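Local coordinates for CupA (Streptococcus pneumoniae, PDB 4F2E), which binds copper(I) on a cupredoxin fold and probably serves as a copper chaperone in the copper resistance of this bacterium, at residues A[54-59]-A[81-86]; A[58-63]-A[72-77]. All blocks are in the same frame, centred on the assembly; numbering follows the deposited sequence. Where two conformers were deposited one is given.

Interaction 1: A[54-59]-A[81-86]; sequences VFPDFG and EFSFAC. With CU1 (copper (I) ion), chain B.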
loop_
_atom_site.group_PDB
_atom_site.type_symbol
_atom_site.label_atom_id
_atom_site.label_comp_id
_atom_site.label_asym_id
_atom_site.label_seq_id
_atom_site.Cartn_x
_atom_site.Cartn_y
_atom_site.Cartn_z
ATOM N N VAL A 54 5.564 0.413 -5.722
ATOM C CA VAL A 54 6.863 0.237 -5.081
ATOM C C VAL A 54 6.792 0.540 -3.585
ATOM O O VAL A 54 6.307 1.598 -3.183
ATOM C CB VAL A 54 7.934 1.156 -5.722
ATOM C CG1 VAL A 54 9.305 0.893 -5.117
ATOM C CG2 VAL A 54 7.979 0.961 -7.227
ATOM N N PHE A 55 7.253 -0.410 -2.769
ATOM C CA PHE A 55 7.480 -0.196 -1.342
ATOM C C PHE A 55 8.976 -0.396 -1.124
ATOM O O PHE A 55 9.418 -1.513 -0.865
ATOM C CB PHE A 55 6.696 -1.210 -0.501
ATOM C CG PHE A 55 5.229 -0.900 -0.368
ATOM C CD1 PHE A 55 4.371 -1.055 -1.445
ATOM C CD2 PHE A 55 4.704 -0.488 0.850
ATOM C CE1 PHE A 55 3.018 -0.781 -1.316
ATOM C CE2 PHE A 55 3.354 -0.212 0.981
ATOM C CZ PHE A 55 2.510 -0.364 -0.102
ATOM N N PRO A 56 9.759 0.689 -1.212
ATOM C CA PRO A 56 11.221 0.565 -1.232
ATOM C C PRO A 56 11.819 -0.015 0.051
ATOM O O PRO A 56 12.870 -0.652 -0.012
ATOM C CB PRO A 56 11.695 2.008 -1.446
ATOM C CG PRO A 56 10.573 2.852 -0.951
ATOM C CD PRO A 56 9.319 2.094 -1.275
ATOM N N ASP A 57 11.169 0.198 1.190
ATOM C CA ASP A 57 11.687 -0.324 2.453
ATOM C C ASP A 57 11.514 -1.830 2.578
ATOM O O ASP A 57 12.203 -2.477 3.367
ATOM C CB ASP A 57 11.020 0.374 3.636
ATOM C CG ASP A 57 11.184 1.870 3.583
ATOM O OD1 ASP A 57 10.181 2.568 3.342
ATOM O OD2 ASP A 57 12.324 2.343 3.763
ATOM N N PHE A 58 10.595 -2.384 1.796
ATOM C CA PHE A 58 10.246 -3.793 1.914
ATOM C C PHE A 58 10.682 -4.625 0.710
ATOM O O PHE A 58 10.460 -5.833 0.678
ATOM C CB PHE A 58 8.743 -3.936 2.177
ATOM C CG PHE A 58 8.299 -3.300 3.464
ATOM C CD1 PHE A 58 8.267 -4.035 4.637
ATOM C CD2 PHE A 58 7.936 -1.963 3.506
ATOM C CE1 PHE A 58 7.874 -3.452 5.830
ATOM C CE2 PHE A 58 7.542 -1.374 4.697
ATOM C CZ PHE A 58 7.507 -2.123 5.859
ATOM N N GLY A 59 11.305 -3.980 -0.272
ATOM C CA GLY A 59 11.824 -4.676 -1.437
ATOM C C GLY A 59 10.790 -5.020 -2.494
ATOM O O GLY A 59 11.055 -5.814 -3.397
ATOM N N GLU A 81 7.583 5.332 9.755
ATOM C CA GLU A 81 6.902 5.836 8.571
ATOM C C GLU A 81 7.613 5.314 7.331
ATOM O O GLU A 81 8.832 5.441 7.203
ATOM C CB GLU A 81 6.886 7.354 8.576
ATOM N N PHE A 82 6.848 4.728 6.419
ATOM C CA PHE A 82 7.413 4.106 5.229
ATOM C C PHE A 82 6.676 4.579 3.994
ATOM O O PHE A 82 5.451 4.694 3.991
ATOM C CB PHE A 82 7.337 2.586 5.342
ATOM C CG PHE A 82 7.939 2.055 6.609
ATOM C CD1 PHE A 82 7.144 1.791 7.710
ATOM C CD2 PHE A 82 9.303 1.846 6.706
ATOM C CE1 PHE A 82 7.699 1.313 8.883
ATOM C CE2 PHE A 82 9.863 1.370 7.871
ATOM C CZ PHE A 82 9.061 1.102 8.963
ATOM N N SER A 83 7.427 4.853 2.938
ATOM C CA SER A 83 6.840 5.403 1.732
ATOM C C SER A 83 6.367 4.300 0.800
ATOM O O SER A 83 6.865 3.175 0.832
ATOM C CB SER A 83 7.866 6.268 1.001
ATOM O OG SER A 83 8.921 5.461 0.505
ATOM N N PHE A 84 5.383 4.624 -0.024
ATOM C CA PHE A 84 5.139 3.839 -1.220
ATOM C C PHE A 84 4.871 4.789 -2.369
ATOM O O PHE A 84 4.554 5.958 -2.157
ATOM C CB PHE A 84 4.049 2.762 -1.041
ATOM C CG PHE A 84 2.676 3.285 -0.690
ATOM C CD1 PHE A 84 1.744 3.557 -1.683
ATOM C CD2 PHE A 84 2.295 3.432 0.636
ATOM C CE1 PHE A 84 0.472 4.001 -1.362
ATOM C CE2 PHE A 84 1.023 3.879 0.968
ATOM C CZ PHE A 84 0.109 4.162 -0.033
ATOM N N ALA A 85 5.048 4.298 -3.586
ATOM C CA ALA A 85 4.951 5.155 -4.753
ATOM C C ALA A 85 4.791 4.323 -6.006
ATOM O O ALA A 85 4.934 3.101 -5.976
ATOM C CB ALA A 85 6.187 6.035 -4.863
ATOM N N CYS A 86 4.479 4.987 -7.109
ATOM C CA CYS A 86 4.440 4.310 -8.393
ATOM C C CYS A 86 5.867 4.021 -8.838
ATOM O O CYS A 86 6.827 4.454 -8.196
ATOM C CB CYS A 86 3.722 5.166 -9.431
ATOM S SG CYS A 86 4.656 6.630 -9.917
HETATM CU CU CU1 B . 3.579 7.304 -11.685
HETATM O O HOH W 1 8.427 1.160 1.843
HETATM O O HOH W 2 10.510 5.212 3.532
#
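Val54 and Ala85 pair as antiparallel neighbours where strand 52-55 runs beside strand 80-86 in the cupredoxin sheet, and beyond this pair the contact passes from direct strand bonding to water-mediated bonding. Two backbone hydrogen bonds close it: Val54 N to Ala85 O at 2.8 Å and Ala85 N to Val54 O at 3.0 Å. The CA of Phe84 adds a C-H...O contact to Val54 O. Both side chains leave one face of the sheet, Val54 CG2 lying near the backbone oxygens of Ala85 and Cys86 (3.8 Å to Cys86 O).

Phe55 and Phe84 turn to the buried side. With CG between its backbone N and carbonyl carbon (chi1 61°), Phe84 sets its ring alongside that of Phe55. The planes are nearly parallel, 16° apart, but slid so far that the rings barely overlap; instead Phe84 CB sits over the centre of the Phe55 ring, 3.5 Å from its centroid, in a CH-pi contact.

After Phe55 the chain turns, Phe58 N bonding back to Phe55 O, and two waters fill in for strand pairing. One accepts from Asp57 N and donates to Asp57 OD1 and to Ser83 O, each 2.7 Å from the water oxygen; the other donates to OD1 and accepts from Ser83 N. Asp57 OD1 also lies at the edge of the Phe82 ring, in its plane, 3.6 Å from Phe82 CD2. Over a face of that ring comes the edge of Phe58, a T-shaped pair with centroids 5.3 Å apart.

At the far end Cys86 SG binds copper(I) at 2.2 Å, a site that Cys49 shares. The chemistry thus grades along the contact: cysteine sulfur at the metal, backbone hydrogen bonds and aromatic packing in the middle, and a hydrated carboxylate where the turn meets solvent.

Interaction 2: A[58-63]-A[72-77]; sequences FGVHAN and VEITPE
The backbones of 58-63 and 72-77 stay well apart, with Phe58 and Ile74 CA atoms 7.2 Å from each other and those of Val60 and Val72 7.8 Å, so the gap is bridged almost wholly by side chains. Ile74 meets Phe58 with two branches. Its CG1 lies between the backbone N and the carbonyl carbon (chi1 58°), and the extended chain from there carries CD1 over the centre of the Phe58 ring, 3.9 Å from the centroid and almost on the ring normal, a CH-pi contact. CG2, the other branch, meets Phe58 CB at 3.8 Å. At the ring's edge, near its plane, stands Pro76 CA, 4.0 Å from Phe58 CE1, where a rigid proline offers a compact apolar surface. Val60 fits more loosely, its CG1 4.3 Å from Val72 CG1 and its CG2 near Ile74 CG2. Beta-branched residues suit both strands here, being at ease in extended backbone while filling an apolar layer. Gly59 and Val60 together oppose Phe55 in a G1 beta bulge, the glycine taking positive phi. Strand 60-63 pairs with 52-55 and strand 69-74 with 37-43, while Met95 of strand 92-97 touches both Phe58 and Ile74.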
loop_
_atom_site.group_PDB
_atom_site.type_symbol
_atom_site.label_atom_id
_atom_site.label_comp_id
_atom_site.label_asym_id
_atom_site.label_seq_id
_atom_site.Cartn_x
_atom_site.Cartn_y
_atom_site.Cartn_z
ATOM N N PHE A 58 10.595 -2.384 1.796
ATOM C CA PHE A 58 10.246 -3.793 1.914
ATOM C C PHE A 58 10.682 -4.625 0.710
ATOM O O PHE A 58 10.460 -5.833 0.678
ATOM C CB PHE A 58 8.743 -3.936 2.177
ATOM C CG PHE A 58 8.299 -3.300 3.464
ATOM C CD1 PHE A 58 8.267 -4.035 4.637
ATOM C CD2 PHE A 58 7.936 -1.963 3.506
ATOM C CE1 PHE A 58 7.874 -3.452 5.830
ATOM C CE2 PHE A 58 7.542 -1.374 4.697
ATOM C CZ PHE A 58 7.507 -2.123 5.859
ATOM N N GLY A 59 11.305 -3.980 -0.272
ATOM C CA GLY A 59 11.824 -4.676 -1.437
ATOM C C GLY A 59 10.790 -5.020 -2.494
ATOM O O GLY A 59 11.055 -5.814 -3.397
ATOM N N VAL A 60 9.611 -4.416 -2.396
ATOM C CA VAL A 60 8.538 -4.691 -3.343
ATOM C C VAL A 60 8.522 -3.702 -4.505
ATOM O O VAL A 60 8.557 -2.486 -4.304
ATOM C CB VAL A 60 7.161 -4.661 -2.654
ATOM C CG1 VAL A 60 6.046 -4.839 -3.677
ATOM C CG2 VAL A 60 7.082 -5.734 -1.578
ATOM N N HIS A 61 8.494 -4.232 -5.722
ATOM C CA HIS A 61 8.227 -3.430 -6.909
ATOM C C HIS A 61 7.551 -4.323 -7.941
ATOM O O HIS A 61 8.181 -5.197 -8.532
ATOM C CB HIS A 61 9.488 -2.727 -7.447
ATOM C CG HIS A 61 10.527 -3.648 -8.012
ATOM N ND1 HIS A 61 11.366 -4.407 -7.225
ATOM C CD2 HIS A 61 10.891 -3.895 -9.294
ATOM C CE1 HIS A 61 12.187 -5.098 -7.998
ATOM N NE2 HIS A 61 11.918 -4.806 -9.258
ATOM N N ALA A 62 6.249 -4.122 -8.116
ATOM C CA ALA A 62 5.432 -5.053 -8.882
ATOM C C ALA A 62 4.473 -4.357 -9.837
ATOM O O ALA A 62 4.076 -3.213 -9.623
ATOM C CB ALA A 62 4.661 -5.967 -7.940
ATOM N N ASN A 63 4.096 -5.066 -10.893
ATOM C CA ASN A 63 3.128 -4.565 -11.854
ATOM C C ASN A 63 1.703 -4.628 -11.318
ATOM O O ASN A 63 1.305 -5.611 -10.697
ATOM C CB ASN A 63 3.209 -5.366 -13.156
ATOM C CG ASN A 63 4.495 -5.122 -13.917
ATOM O OD1 ASN A 63 5.212 -4.157 -13.659
ATOM N ND2 ASN A 63 4.787 -5.994 -14.877
ATOM N N VAL A 72 -0.227 -6.470 -2.280
ATOM C CA VAL A 72 1.107 -6.374 -1.718
ATOM C C VAL A 72 1.078 -6.985 -0.324
ATOM O O VAL A 72 0.286 -6.580 0.529
ATOM C CB VAL A 72 1.577 -4.910 -1.635
ATOM C CG1 VAL A 72 2.841 -4.802 -0.799
ATOM C CG2 VAL A 72 1.803 -4.348 -3.029
ATOM N N GLU A 73 1.924 -7.981 -0.097
ATOM C CA GLU A 73 2.003 -8.613 1.211
ATOM C C GLU A 73 3.326 -8.290 1.884
ATOM O O GLU A 73 4.395 -8.529 1.322
ATOM C CB GLU A 73 1.810 -10.122 1.097
ATOM C CG GLU A 73 0.461 -10.502 0.513
ATOM C CD GLU A 73 0.258 -11.996 0.443
ATOM O OE1 GLU A 73 0.537 -12.581 -0.625
ATOM O OE2 GLU A 73 -0.183 -12.583 1.453
ATOM N N ILE A 74 3.238 -7.719 3.080
ATOM C CA ILE A 74 4.409 -7.422 3.892
ATOM C C ILE A 74 4.075 -7.711 5.347
ATOM O O ILE A 74 2.907 -7.733 5.726
ATOM C CB ILE A 74 4.842 -5.941 3.760
ATOM C CG1 ILE A 74 3.703 -5.005 4.172
ATOM C CG2 ILE A 74 5.303 -5.634 2.342
ATOM C CD1 ILE A 74 4.100 -3.539 4.209
ATOM N N THR A 75 5.100 -7.944 6.158
ATOM C CA THR A 75 4.910 -8.065 7.600
ATOM C C THR A 75 5.842 -7.075 8.285
ATOM O O THR A 75 7.020 -7.367 8.499
ATOM C CB THR A 75 5.188 -9.494 8.105
ATOM O OG1 THR A 75 4.317 -10.415 7.436
ATOM C CG2 THR A 75 4.952 -9.585 9.610
ATOM N N PRO A 76 5.321 -5.888 8.619
ATOM C CA PRO A 76 6.167 -4.816 9.155
ATOM C C PRO A 76 6.543 -5.050 10.615
ATOM O O PRO A 76 5.698 -4.907 11.496
ATOM C CB PRO A 76 5.280 -3.579 9.021
ATOM C CG PRO A 76 3.886 -4.109 9.128
ATOM C CD PRO A 76 3.913 -5.472 8.483
ATOM N N GLU A 77 7.802 -5.396 10.858
ATOM C CA GLU A 77 8.263 -5.712 12.208
ATOM C C GLU A 77 8.838 -4.502 12.928
ATOM O O GLU A 77 9.240 -4.593 14.087
ATOM C CB GLU A 77 9.305 -6.829 12.171
ATOM C CG GLU A 77 8.737 -8.190 11.821
ATOM C CD GLU A 77 7.753 -8.693 12.858
ATOM O OE1 GLU A 77 7.690 -8.100 13.959
ATOM O OE2 GLU A 77 7.043 -9.679 12.576
#

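How the interactions relate
Both contacts grow from the same turn: segments 54-59 and 58-63 overlap at Phe58 and Gly59, and the Phe58 ring is used from two directions. Interaction 1 joins neighbouring strands, so backbone hydrogen bonds and bridging waters matter, and it runs from buried phenylalanines to an exposed aspartate. Interaction 2, largely buried, packs strands that are not paired with each other, through apolar contacts. Strands 52-55 and 60-63 tie the two together, Phe55 N probably bonding to Val60 O at 2.9 Å, while Phe55 CE1 also packs on Val72 CG1. Copper lies at the interaction 1 end alone.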